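Local atomic coordinates of negative regulator of ofd1 (PDB entry 3QTM), a protein that is required for correct translation termination and directly inhibits ofd1, probably thereby stabilising Sre1N, the transcription factor domain that activates hypoxic gene expression. Residues Q304-E309 with D313-E318. Numbering follows the deposited sequence.
Sequences QIVQDE and DNYLKE
V306 and Y315 form the closely packed part of this helix-loop-helix corner, where helix 292-305 ends and the chain turns back into helix 309-328. The valine meets the ring at its edge: CB of V306 lies near the ring plane, 3.8 Å from CE2 of Y315, and CG2 of V306 comes equally near that same carbon. Both methyls are displaced to the same side of the plane, and CG1 of V306 is 4.1 Å from CD2 of Y315. With CG placed anti to its carbonyl carbon (chi1 -62°), the tyrosine ring lies against the C-terminal end of helix 292-305, where it also touches L302 and A303. V306 is the first residue to leave the helical path, and its side chain additionally touches S311 and Q312 in the first turn of the next helix. D308 is the N-cap of that helix: its OD1 makes a weak hydrogen bond to A310 N, and its OD2 bonds S311 OG.

The other side is polar and exposed. Here the link is a main-chain helical bond, from D313 N to E309 O at 2.8 Å, with an N-H...O angle of 165°. E309 sends its extended chain outward, CG anti to the backbone N, and of its side chain CG comes nearest to the D313 carboxylate, 4.0 Å from OD1 of D313. The two carboxylate planes are turned 65° apart, and OE1 of E309 stays 4.6 Å from OD2 of D313. OD1 of D313 lies 3.3 Å from E309 O without bonding, since both are acceptors.

Apolar contact and a backbone bond thus join the two segments of this corner in the TPR-like C-terminal region, whereas the neighbouring acidic side chains probably add mild repulsion, which solvent at this exposed site would be expected to screen.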
# COMPACT_ATOMS: atom_id res chain seq x y z
N GLN A 304 -6.50 26.77 -9.85
CA GLN A 304 -7.88 26.96 -9.42
C GLN A 304 -7.98 27.64 -8.05
O GLN A 304 -8.91 28.40 -7.79
CB GLN A 304 -8.60 25.60 -9.39
CG GLN A 304 -9.98 25.65 -8.77
CD GLN A 304 -10.60 24.26 -8.66
OE1 GLN A 304 -10.78 23.57 -9.67
NE2 GLN A 304 -10.92 23.86 -7.43
N ILE A 305 -7.02 27.38 -7.18
CA ILE A 305 -7.13 27.80 -5.79
C ILE A 305 -6.18 28.93 -5.41
O ILE A 305 -6.37 29.59 -4.38
CB ILE A 305 -6.88 26.60 -4.83
CG1 ILE A 305 -5.42 26.13 -4.93
CG2 ILE A 305 -7.84 25.47 -5.14
CD1 ILE A 305 -4.98 25.32 -3.74
N VAL A 306 -5.15 29.15 -6.22
CA VAL A 306 -4.13 30.14 -5.87
C VAL A 306 -4.76 31.54 -5.82
O VAL A 306 -5.63 31.87 -6.62
CB VAL A 306 -2.94 30.09 -6.85
CG1 VAL A 306 -3.29 30.75 -8.16
CG2 VAL A 306 -1.70 30.72 -6.21
N GLN A 307 -4.33 32.34 -4.85
CA GLN A 307 -4.96 33.65 -4.61
C GLN A 307 -4.25 34.79 -5.34
O GLN A 307 -4.61 35.95 -5.19
CB GLN A 307 -4.98 33.94 -3.12
CG GLN A 307 -5.87 33.03 -2.30
CD GLN A 307 -5.72 33.28 -0.82
OE1 GLN A 307 -4.63 33.10 -0.25
NE2 GLN A 307 -6.80 33.72 -0.17
N ASP A 308 -3.26 34.44 -6.14
CA ASP A 308 -2.40 35.42 -6.77
C ASP A 308 -2.41 35.21 -8.28
O ASP A 308 -2.04 34.14 -8.78
CB ASP A 308 -0.99 35.27 -6.19
CG ASP A 308 0.09 35.57 -7.20
OD1 ASP A 308 -0.09 36.49 -8.02
OD2 ASP A 308 1.13 34.88 -7.16
N GLU A 309 -2.84 36.24 -9.00
CA GLU A 309 -2.97 36.18 -10.45
C GLU A 309 -1.66 35.83 -11.17
O GLU A 309 -1.68 35.12 -12.17
CB GLU A 309 -3.52 37.50 -11.01
CG GLU A 309 -3.68 37.50 -12.52
CD GLU A 309 -4.03 38.87 -13.09
OE1 GLU A 309 -4.62 38.92 -14.19
OE2 GLU A 309 -3.70 39.89 -12.43
N ASP A 313 -1.42 32.64 -13.51
CA ASP A 313 -0.95 32.73 -14.89
C ASP A 313 0.13 31.70 -15.17
O ASP A 313 0.11 31.02 -16.20
CB ASP A 313 -0.39 34.13 -15.19
CG ASP A 313 -1.49 35.17 -15.42
OD1 ASP A 313 -2.69 34.83 -15.28
OD2 ASP A 313 -1.15 36.33 -15.74
N ASN A 314 1.10 31.59 -14.26
CA ASN A 314 2.18 30.62 -14.40
C ASN A 314 1.66 29.18 -14.50
O ASN A 314 2.00 28.44 -15.44
CB ASN A 314 3.18 30.73 -13.24
CG ASN A 314 3.98 32.01 -13.28
OD1 ASN A 314 4.18 32.61 -14.34
ND2 ASN A 314 4.46 32.44 -12.13
N TYR A 315 0.81 28.79 -13.55
CA TYR A 315 0.25 27.44 -13.52
C TYR A 315 -0.46 27.11 -14.84
O TYR A 315 -0.25 26.03 -15.41
CB TYR A 315 -0.71 27.28 -12.35
CG TYR A 315 -0.08 27.46 -10.98
CD1 TYR A 315 1.20 26.97 -10.70
CD2 TYR A 315 -0.77 28.10 -9.95
CE1 TYR A 315 1.78 27.12 -9.45
CE2 TYR A 315 -0.20 28.26 -8.69
CZ TYR A 315 1.07 27.77 -8.45
OH TYR A 315 1.64 27.92 -7.19
N LEU A 316 -1.30 28.03 -15.31
CA LEU A 316 -2.09 27.79 -16.51
C LEU A 316 -1.21 27.58 -17.74
O LEU A 316 -1.48 26.71 -18.56
CB LEU A 316 -3.08 28.93 -16.76
CG LEU A 316 -4.20 29.05 -15.71
CD1 LEU A 316 -5.09 30.28 -15.95
CD2 LEU A 316 -5.02 27.76 -15.66
N LYS A 317 -0.16 28.39 -17.86
CA LYS A 317 0.78 28.24 -18.96
C LYS A 317 1.45 26.87 -18.90
O LYS A 317 1.56 26.18 -19.91
CB LYS A 317 1.86 29.33 -18.96
CG LYS A 317 2.58 29.43 -20.31
CD LYS A 317 3.89 30.22 -20.27
CE LYS A 317 4.58 30.16 -21.64
NZ LYS A 317 6.03 30.55 -21.65
N GLU A 318 1.90 26.48 -17.71
CA GLU A 318 2.53 25.17 -17.52
C GLU A 318 1.60 24.02 -17.92
O GLU A 318 2.02 23.08 -18.59
CB GLU A 318 3.03 24.99 -16.08
CG GLU A 318 4.24 25.86 -15.75
CD GLU A 318 4.79 25.61 -14.35
OE1 GLU A 318 4.01 25.72 -13.38
OE2 GLU A 318 5.99 25.29 -14.23